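Local structure of catalase-3 (Neurospora crassa, 6NT0) at residues A[102-107]-A[291-296]. The protein breaks down hydrogen peroxide to oxygen and water with a heme cofactor, and probably so shields cells from its toxicity. Sequence-based numbering, arbitrary orientation.
Sequences HARGAG and FHRQDL. With HEM (protoporphyrin IX containing Fe), chain E.
Arg293 lays its guanidinium flat on that of Arg104, where helix 291-301 packs against the start of strand 105-114, the first strand of the antiparallel catalase β-barrel. Segments 105-107 and 291-296 run nearly parallel, their axes 8° apart. Followed outward, Arg293 CB is directed at the strand, and Arg293 CG meets the methyl of Ala106 (CG to CB 3.9 Å). The chain then bends at chi3 (-61°), which turns the head toward Arg104 and the Gly105 carbonyl. Arg293 NE sits 3.7 Å from Arg104 NH2, and the two guanidinium centres are 3.6 Å apart, with planes inclined by 19°. Arg293 NH1 leaves the contact to form a salt bridge with Glu202 of the second subunit. Arg293 NH2 comes within 2.9 Å of Gly105 O, but the angle is too poor for a hydrogen bond; that carbonyl is hydrogen-bonded to Tyr356 OH. Two like charges are thus stacked in a buried place; Asp290 and Asp151, in salt bridges to Arg104 NH2 and NE respectively, and Glu202 on Arg293 probably offset them. Asp151 also accepts a hydrogen bond from Arg293 N, so one carboxylate joins the Arg104 side chain to the helix backbone. One turn further along, Leu296 CD2 lies 4.3 Å from Gly107 O, a loose approach. At the other end of 102-107, the predicted active-site residue His102 spreads one ring face over a heme pyrrole, NE2 3.3 Å from HEM C4A, while ND1 hydrogen-bonds to Ser141 OG. An alanine at His102 would remove the imidazole, probably uncovering that pyrrole face and depriving the Ser141 hydroxyl of its ring partner. A water joins the loop to the arginine stack: hydrogen-bonded to Ala103 O, it accepts from Gly105 N at 3.0 Å and from Arg293 NH2 at 3.2 Å.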
loop_
_atom_site.group_PDB
_atom_site.type_symbol
_atom_site.label_atom_id
_atom_site.label_comp_id
_atom_site.label_asym_id
_atom_site.label_seq_id
_atom_site.Cartn_x
_atom_site.Cartn_y
_atom_site.Cartn_z
ATOM N N HIS A 102 -4.612 19.514 7.762
ATOM C CA HIS A 102 -3.456 19.930 8.570
ATOM C C HIS A 102 -2.151 19.375 8.006
ATOM O O HIS A 102 -1.235 19.015 8.751
ATOM C CB HIS A 102 -3.608 19.514 10.037
ATOM C CG HIS A 102 -4.829 20.061 10.714
ATOM N ND1 HIS A 102 -4.764 21.020 11.702
ATOM C CD2 HIS A 102 -6.142 19.764 10.565
ATOM C CE1 HIS A 102 -5.985 21.299 12.124
ATOM N NE2 HIS A 102 -6.840 20.551 11.451
ATOM N N ALA A 103 -2.061 19.297 6.677
ATOM C CA ALA A 103 -0.865 18.734 6.063
ATOM C C ALA A 103 0.384 19.540 6.408
ATOM O O ALA A 103 1.473 18.966 6.535
ATOM C CB ALA A 103 -1.042 18.643 4.548
ATOM N N ARG A 104 0.244 20.857 6.581
ATOM C CA ARG A 104 1.371 21.760 6.800
ATOM C C ARG A 104 1.517 22.048 8.290
ATOM O O ARG A 104 0.588 22.567 8.914
ATOM C CB ARG A 104 1.167 23.065 6.029
ATOM C CG ARG A 104 2.159 24.167 6.377
ATOM C CD ARG A 104 3.509 23.885 5.754
ATOM N NE ARG A 104 4.486 24.926 6.062
ATOM C CZ ARG A 104 5.723 24.949 5.583
ATOM N NH1 ARG A 104 6.143 23.988 4.770
ATOM N NH2 ARG A 104 6.544 25.938 5.918
ATOM N N GLY A 105 2.676 21.725 8.854
ATOM C CA GLY A 105 2.904 22.022 10.256
ATOM C C GLY A 105 4.286 21.597 10.699
ATOM O O GLY A 105 5.095 21.094 9.912
ATOM N N ALA A 106 4.542 21.803 11.992
ATOM C CA ALA A 106 5.829 21.489 12.599
ATOM C C ALA A 106 5.622 21.224 14.082
ATOM O O ALA A 106 4.640 21.678 14.682
ATOM C CB ALA A 106 6.841 22.622 12.390
ATOM N N GLY A 107 6.566 20.487 14.683
ATOM C CA GLY A 107 6.393 20.016 16.041
ATOM C C GLY A 107 7.678 20.015 16.850
ATOM O O GLY A 107 8.758 20.331 16.344
ATOM N N PHE A 291 8.018 30.677 8.213
ATOM C CA PHE A 291 8.146 31.650 9.298
ATOM C C PHE A 291 7.835 31.033 10.662
ATOM O O PHE A 291 8.630 31.147 11.598
ATOM C CB PHE A 291 7.237 32.849 9.007
ATOM C CG PHE A 291 7.345 33.970 10.014
ATOM C CD1 PHE A 291 8.470 34.780 10.058
ATOM C CD2 PHE A 291 6.304 34.227 10.900
ATOM C CE1 PHE A 291 8.570 35.813 10.976
ATOM C CE2 PHE A 291 6.398 35.265 11.823
ATOM C CZ PHE A 291 7.531 36.053 11.861
ATOM N N HIS A 292 6.683 30.368 10.797
ATOM C CA HIS A 292 6.320 29.792 12.093
ATOM C C HIS A 292 7.194 28.592 12.431
ATOM O O HIS A 292 7.564 28.384 13.594
ATOM C CB HIS A 292 4.851 29.377 12.091
ATOM C CG HIS A 292 3.895 30.528 12.071
ATOM N ND1 HIS A 292 2.590 30.402 11.640
ATOM C CD2 HIS A 292 4.051 31.824 12.430
ATOM C CE1 HIS A 292 1.985 31.573 11.734
ATOM N NE2 HIS A 292 2.850 32.451 12.212
ATOM N N ARG A 293 7.496 27.775 11.421
ATOM C CA ARG A 293 8.367 26.617 11.587
ATOM C C ARG A 293 9.743 27.030 12.106
ATOM O O ARG A 293 10.276 26.428 13.045
ATOM C CB ARG A 293 8.468 25.902 10.236
ATOM C CG ARG A 293 9.278 24.642 10.194
ATOM C CD ARG A 293 9.124 24.000 8.816
ATOM N NE ARG A 293 7.735 23.632 8.529
ATOM C CZ ARG A 293 7.388 22.618 7.744
ATOM N NH1 ARG A 293 8.328 21.886 7.167
ATOM N NH2 ARG A 293 6.107 22.339 7.525
ATOM N N GLN A 294 10.330 28.071 11.506
ATOM C CA GLN A 294 11.639 28.547 11.948
ATOM C C GLN A 294 11.554 29.221 13.313
ATOM O O GLN A 294 12.465 29.080 14.140
ATOM C CB GLN A 294 12.225 29.511 10.913
ATOM C CG GLN A 294 13.650 29.970 11.230
ATOM C CD GLN A 294 14.696 28.988 10.729
ATOM O OE1 GLN A 294 14.767 28.698 9.533
ATOM N NE2 GLN A 294 15.515 28.469 11.643
ATOM N N ASP A 295 10.469 29.962 13.557
ATOM C CA ASP A 295 10.274 30.631 14.841
ATOM C C ASP A 295 10.370 29.644 16.000
ATOM O O ASP A 295 11.086 29.881 16.976
ATOM C CB ASP A 295 8.915 31.328 14.853
ATOM C CG ASP A 295 8.479 31.754 16.252
ATOM O OD1 ASP A 295 7.884 30.928 16.984
ATOM O OD2 ASP A 295 8.759 32.910 16.631
ATOM N N LEU A 296 9.640 28.528 15.911
ATOM C CA LEU A 296 9.627 27.559 17.004
ATOM C C LEU A 296 10.981 26.882 17.154
ATOM O O LEU A 296 11.474 26.707 18.276
ATOM C CB LEU A 296 8.525 26.522 16.772
ATOM C CG LEU A 296 8.383 25.345 17.741
ATOM C CD1 LEU A 296 7.908 25.808 19.116
ATOM C CD2 LEU A 296 7.425 24.320 17.155
HETATM C CHA HEM E . -6.099 16.095 11.556
HETATM C CHB HEM E . -8.047 19.151 14.792
HETATM C CHC HEM E . -12.464 17.891 13.272
HETATM C CHD HEM E . -10.506 14.323 10.619
HETATM C C1A HEM E . -6.232 17.053 12.544
HETATM C C2A HEM E . -5.152 17.743 13.223
HETATM C C3A HEM E . -5.690 18.589 14.108
HETATM C C4A HEM E . -7.130 18.455 14.037
HETATM C CMA HEM E . -4.930 19.538 15.056
HETATM C CAA HEM E . -3.651 17.546 12.931
HETATM C CBA HEM E . -2.935 16.699 13.971
HETATM C CGA HEM E . -1.484 16.646 13.563
HETATM O O1A HEM E . -1.033 15.582 13.067
HETATM O O2A HEM E . -0.785 17.686 13.711
HETATM C C1B HEM E . -9.415 19.033 14.715
HETATM C C2B HEM E . -10.369 19.602 15.642
HETATM C C3B HEM E . -11.600 19.261 15.220
HETATM C C4B HEM E . -11.451 18.453 14.021
HETATM C CMB HEM E . -9.955 20.449 16.871
HETATM C CAB HEM E . -12.980 19.585 15.835
HETATM C CBB HEM E . -13.164 20.063 17.068
HETATM C C1C HEM E . -12.335 16.760 12.486
HETATM C C2C HEM E . -13.398 15.886 12.024
HETATM C C3C HEM E . -12.845 14.917 11.279
HETATM C C4C HEM E . -11.419 15.123 11.273
HETATM C CMC HEM E . -14.895 16.097 12.327
HETATM C CAC HEM E . -13.497 13.708 10.571
HETATM C CBC HEM E . -14.571 13.073 11.049
HETATM C C1D HEM E . -9.141 14.492 10.616
HETATM C C2D HEM E . -8.181 13.659 9.925
HETATM C C3D HEM E . -6.959 14.138 10.179
HETATM C C4D HEM E . -7.102 15.292 11.054
HETATM C CMD HEM E . -8.531 12.431 9.054
HETATM C CAD HEM E . -5.633 13.552 9.646
HETATM C CBD HEM E . -4.878 12.910 10.812
HETATM C CGD HEM E . -3.689 12.110 10.334
HETATM O O1D HEM E . -2.875 11.684 11.201
HETATM O O2D HEM E . -3.548 11.904 9.097
HETATM N NA HEM E . -7.420 17.512 13.075
HETATM N NB HEM E . -10.106 18.337 13.745
HETATM N NC HEM E . -11.145 16.256 12.007
HETATM N ND HEM E . -8.448 15.478 11.289
HETATM FE FE HEM E . -9.260 16.840 12.579
HETATM O O HOH W 1 4.117 19.969 6.895
#